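Local coordinates for protein urocanate hydratase (Paenibacillus sp. Soil724D2, PDB 7NED) that probably catalyses the NAD+-dependent hydration of thiourocanate in bacterial ergothioneine catabolism, and also binds urocanate, at residues 463-474 and 507-518. Numbering follows the deposited sequence.
Sequences LNAMLNCSSMAD and RLETTLNNDTGL
Asp515 OD1 takes two amide donors from successive turns of the facing helix. Asn464 ND2 meets Asp515 OD1 nearly head-on at 2.8 Å, the amide and carboxylate almost coplanar, whereas Asn468 ND2 comes to the same OD1 from above the carboxylate plane at 3.0 Å. Asp515 reaches both because its CG lies anti to the backbone N (chi1 -168°); its OD2 is salt-bridged to Arg432. Alongside, Leu518 CD2 lies against Asn464 N at 3.6 Å, and the Leu467 side chain crosses that of Asn514 at about a right angle, CD2 resting on CB. In the type I turn from Cys469 to Met472, Asn514 ND2 donates to Ser471 OG (2.8 Å) and also to Lys83 O of the second subunit, while Thr511 OG1 donates to Ser471 O from above its carbonyl plane. Arg507 NH1 donates to Met472 O in the guanidinium plane and forms a salt bridge with Asp474 OD1 at 2.6 Å, the carboxylate standing 79° from that plane. Without the guanidinium, as with an alanine here, Met472 O would probably lose this donor and Asp474 this salt bridge. Helix 502-525 is thus tied to nearly antiparallel helix 459-469 and its following loop largely by buried polar groups, in which amides and arginines probably stabilise both aspartates as carboxylates.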
# COMPACT_ATOMS: atom_id res chain seq x y z
N LEU A 463 -2.61 -2.15 -6.62
CA LEU A 463 -2.52 -2.62 -8.01
C LEU A 463 -2.60 -1.47 -9.02
O LEU A 463 -1.89 -1.48 -10.03
CB LEU A 463 -3.66 -3.61 -8.27
CG LEU A 463 -3.41 -4.93 -7.54
CD1 LEU A 463 -4.69 -5.80 -7.65
CD2 LEU A 463 -2.21 -5.62 -8.19
N ASN A 464 -3.50 -0.50 -8.79
CA ASN A 464 -3.66 0.60 -9.73
C ASN A 464 -2.35 1.38 -9.86
O ASN A 464 -1.86 1.65 -10.97
CB ASN A 464 -4.82 1.47 -9.24
CG ASN A 464 -5.05 2.71 -10.08
OD1 ASN A 464 -4.97 3.82 -9.58
ND2 ASN A 464 -5.38 2.52 -11.33
N ALA A 465 -1.71 1.67 -8.72
CA ALA A 465 -0.43 2.36 -8.74
C ALA A 465 0.64 1.55 -9.47
O ALA A 465 1.34 2.06 -10.35
CB ALA A 465 0.02 2.65 -7.30
N MET A 466 0.83 0.28 -9.07
CA MET A 466 1.83 -0.54 -9.75
C MET A 466 1.59 -0.68 -11.23
O MET A 466 2.54 -0.60 -12.02
CB MET A 466 1.99 -1.92 -9.11
CG MET A 466 2.47 -1.87 -7.66
SD MET A 466 2.80 -3.54 -7.10
CE MET A 466 1.13 -4.04 -6.86
N LEU A 467 0.35 -0.92 -11.63
CA LEU A 467 0.05 -1.02 -13.05
C LEU A 467 0.28 0.30 -13.77
O LEU A 467 0.81 0.34 -14.89
CB LEU A 467 -1.41 -1.49 -13.23
CG LEU A 467 -1.87 -1.78 -14.66
CD1 LEU A 467 -0.98 -2.83 -15.34
CD2 LEU A 467 -3.34 -2.27 -14.69
N ASN A 468 -0.10 1.42 -13.14
CA ASN A 468 0.15 2.70 -13.79
C ASN A 468 1.64 3.00 -13.90
O ASN A 468 2.08 3.58 -14.89
CB ASN A 468 -0.58 3.82 -13.05
CG ASN A 468 -2.07 3.78 -13.35
OD1 ASN A 468 -2.48 3.11 -14.30
ND2 ASN A 468 -2.87 4.49 -12.57
N CYS A 469 2.44 2.61 -12.89
CA CYS A 469 3.89 2.72 -13.04
C CYS A 469 4.38 1.89 -14.21
O CYS A 469 5.34 2.26 -14.89
CB CYS A 469 4.61 2.25 -11.78
SG CYS A 469 4.49 3.42 -10.40
N SER A 470 3.79 0.70 -14.37
CA SER A 470 4.15 -0.17 -15.47
C SER A 470 3.61 0.33 -16.80
O SER A 470 3.94 -0.23 -17.84
CB SER A 470 3.61 -1.58 -15.20
OG SER A 470 4.04 -2.05 -13.93
N SER A 471 2.76 1.35 -16.78
CA SER A 471 2.07 1.80 -17.99
C SER A 471 2.61 3.12 -18.52
O SER A 471 1.96 3.73 -19.40
CB SER A 471 0.57 1.94 -17.71
OG SER A 471 -0.03 0.69 -17.42
N MET A 472 3.70 3.63 -17.97
CA MET A 472 4.43 4.79 -18.49
C MET A 472 3.84 6.13 -18.05
O MET A 472 4.00 7.14 -18.74
CB MET A 472 4.42 4.70 -20.01
CG MET A 472 5.13 3.41 -20.45
SD MET A 472 5.19 3.17 -22.23
CE MET A 472 3.50 2.86 -22.57
N ALA A 473 3.13 6.16 -16.92
CA ALA A 473 2.59 7.40 -16.40
C ALA A 473 3.73 8.33 -15.97
O ALA A 473 4.90 7.93 -15.84
CB ALA A 473 1.66 7.09 -15.22
N ASP A 474 3.39 9.61 -15.77
CA ASP A 474 4.41 10.59 -15.39
C ASP A 474 4.54 10.71 -13.90
O ASP A 474 5.64 10.92 -13.38
CB ASP A 474 4.07 11.98 -15.99
CG ASP A 474 4.29 12.01 -17.50
OD1 ASP A 474 3.28 11.88 -18.23
OD2 ASP A 474 5.46 12.05 -17.95
N ARG A 507 2.39 6.52 -24.06
CA ARG A 507 2.22 6.59 -22.60
C ARG A 507 0.76 6.85 -22.24
O ARG A 507 0.20 6.20 -21.33
CB ARG A 507 3.13 7.68 -22.03
CG ARG A 507 4.64 7.40 -22.30
CD ARG A 507 5.58 8.37 -21.52
NE ARG A 507 5.31 9.78 -21.81
CZ ARG A 507 4.53 10.54 -21.05
NH1 ARG A 507 3.97 10.01 -19.97
NH2 ARG A 507 4.33 11.83 -21.38
N LEU A 508 0.14 7.81 -22.92
CA LEU A 508 -1.23 8.21 -22.60
C LEU A 508 -2.19 7.06 -22.86
O LEU A 508 -3.08 6.79 -22.05
CB LEU A 508 -1.63 9.42 -23.43
CG LEU A 508 -0.86 10.70 -23.15
CD1 LEU A 508 -1.19 11.67 -24.28
CD2 LEU A 508 -1.37 11.25 -21.83
N GLU A 509 -2.06 6.43 -24.02
CA GLU A 509 -2.91 5.30 -24.36
C GLU A 509 -2.76 4.18 -23.34
O GLU A 509 -3.75 3.60 -22.89
CB GLU A 509 -2.53 4.79 -25.75
CG GLU A 509 -3.52 3.83 -26.38
CD GLU A 509 -3.01 3.37 -27.74
OE1 GLU A 509 -2.03 2.61 -27.79
OE2 GLU A 509 -3.52 3.82 -28.76
N THR A 510 -1.50 3.82 -23.03
CA THR A 510 -1.23 2.65 -22.19
C THR A 510 -1.75 2.89 -20.79
O THR A 510 -2.48 2.06 -20.24
CB THR A 510 0.26 2.32 -22.17
OG1 THR A 510 0.74 2.19 -23.53
CG2 THR A 510 0.56 1.00 -21.35
N THR A 511 -1.41 4.05 -20.21
CA THR A 511 -1.85 4.37 -18.86
C THR A 511 -3.36 4.50 -18.76
O THR A 511 -3.99 3.96 -17.84
CB THR A 511 -1.20 5.66 -18.36
OG1 THR A 511 0.18 5.39 -18.08
CG2 THR A 511 -1.85 6.11 -17.08
N LEU A 512 -3.98 5.26 -19.68
CA LEU A 512 -5.41 5.52 -19.52
C LEU A 512 -6.23 4.24 -19.75
O LEU A 512 -7.19 3.97 -19.03
CB LEU A 512 -5.84 6.66 -20.46
CG LEU A 512 -5.26 8.03 -20.00
CD1 LEU A 512 -5.46 9.16 -21.04
CD2 LEU A 512 -5.83 8.46 -18.62
N ASN A 513 -5.87 3.42 -20.75
CA ASN A 513 -6.61 2.16 -20.92
C ASN A 513 -6.49 1.28 -19.67
O ASN A 513 -7.44 0.57 -19.31
CB ASN A 513 -6.10 1.38 -22.12
CG ASN A 513 -6.54 1.96 -23.44
OD1 ASN A 513 -7.52 2.71 -23.53
ND2 ASN A 513 -5.84 1.54 -24.49
N ASN A 514 -5.33 1.27 -19.01
CA ASN A 514 -5.17 0.42 -17.82
C ASN A 514 -5.71 1.06 -16.56
O ASN A 514 -6.11 0.36 -15.62
CB ASN A 514 -3.69 0.05 -17.62
CG ASN A 514 -3.15 -0.80 -18.73
OD1 ASN A 514 -3.93 -1.31 -19.54
ND2 ASN A 514 -1.81 -0.91 -18.84
N ASP A 515 -5.70 2.39 -16.49
CA ASP A 515 -6.26 3.06 -15.33
C ASP A 515 -7.76 2.83 -15.26
O ASP A 515 -8.29 2.45 -14.21
CB ASP A 515 -5.92 4.55 -15.37
CG ASP A 515 -6.21 5.25 -14.05
OD1 ASP A 515 -5.81 4.76 -12.98
OD2 ASP A 515 -6.84 6.34 -14.09
N THR A 516 -8.47 2.97 -16.40
CA THR A 516 -9.88 2.64 -16.38
C THR A 516 -10.11 1.14 -16.48
O THR A 516 -11.06 0.63 -15.87
CB THR A 516 -10.63 3.36 -17.53
OG1 THR A 516 -9.97 3.13 -18.77
CG2 THR A 516 -10.62 4.85 -17.24
N GLY A 517 -9.26 0.42 -17.21
CA GLY A 517 -9.50 -1.00 -17.40
C GLY A 517 -9.49 -1.77 -16.09
O GLY A 517 -10.34 -2.63 -15.86
N LEU A 518 -8.54 -1.46 -15.22
CA LEU A 518 -8.53 -2.15 -13.93
C LEU A 518 -9.73 -1.73 -13.11
O LEU A 518 -10.27 -2.55 -12.33
CB LEU A 518 -7.23 -1.84 -13.17
CG LEU A 518 -7.06 -2.53 -11.81
CD1 LEU A 518 -6.98 -4.04 -11.97
CD2 LEU A 518 -5.83 -1.95 -11.08
O HOH W 1 -4.42 0.77 -13.29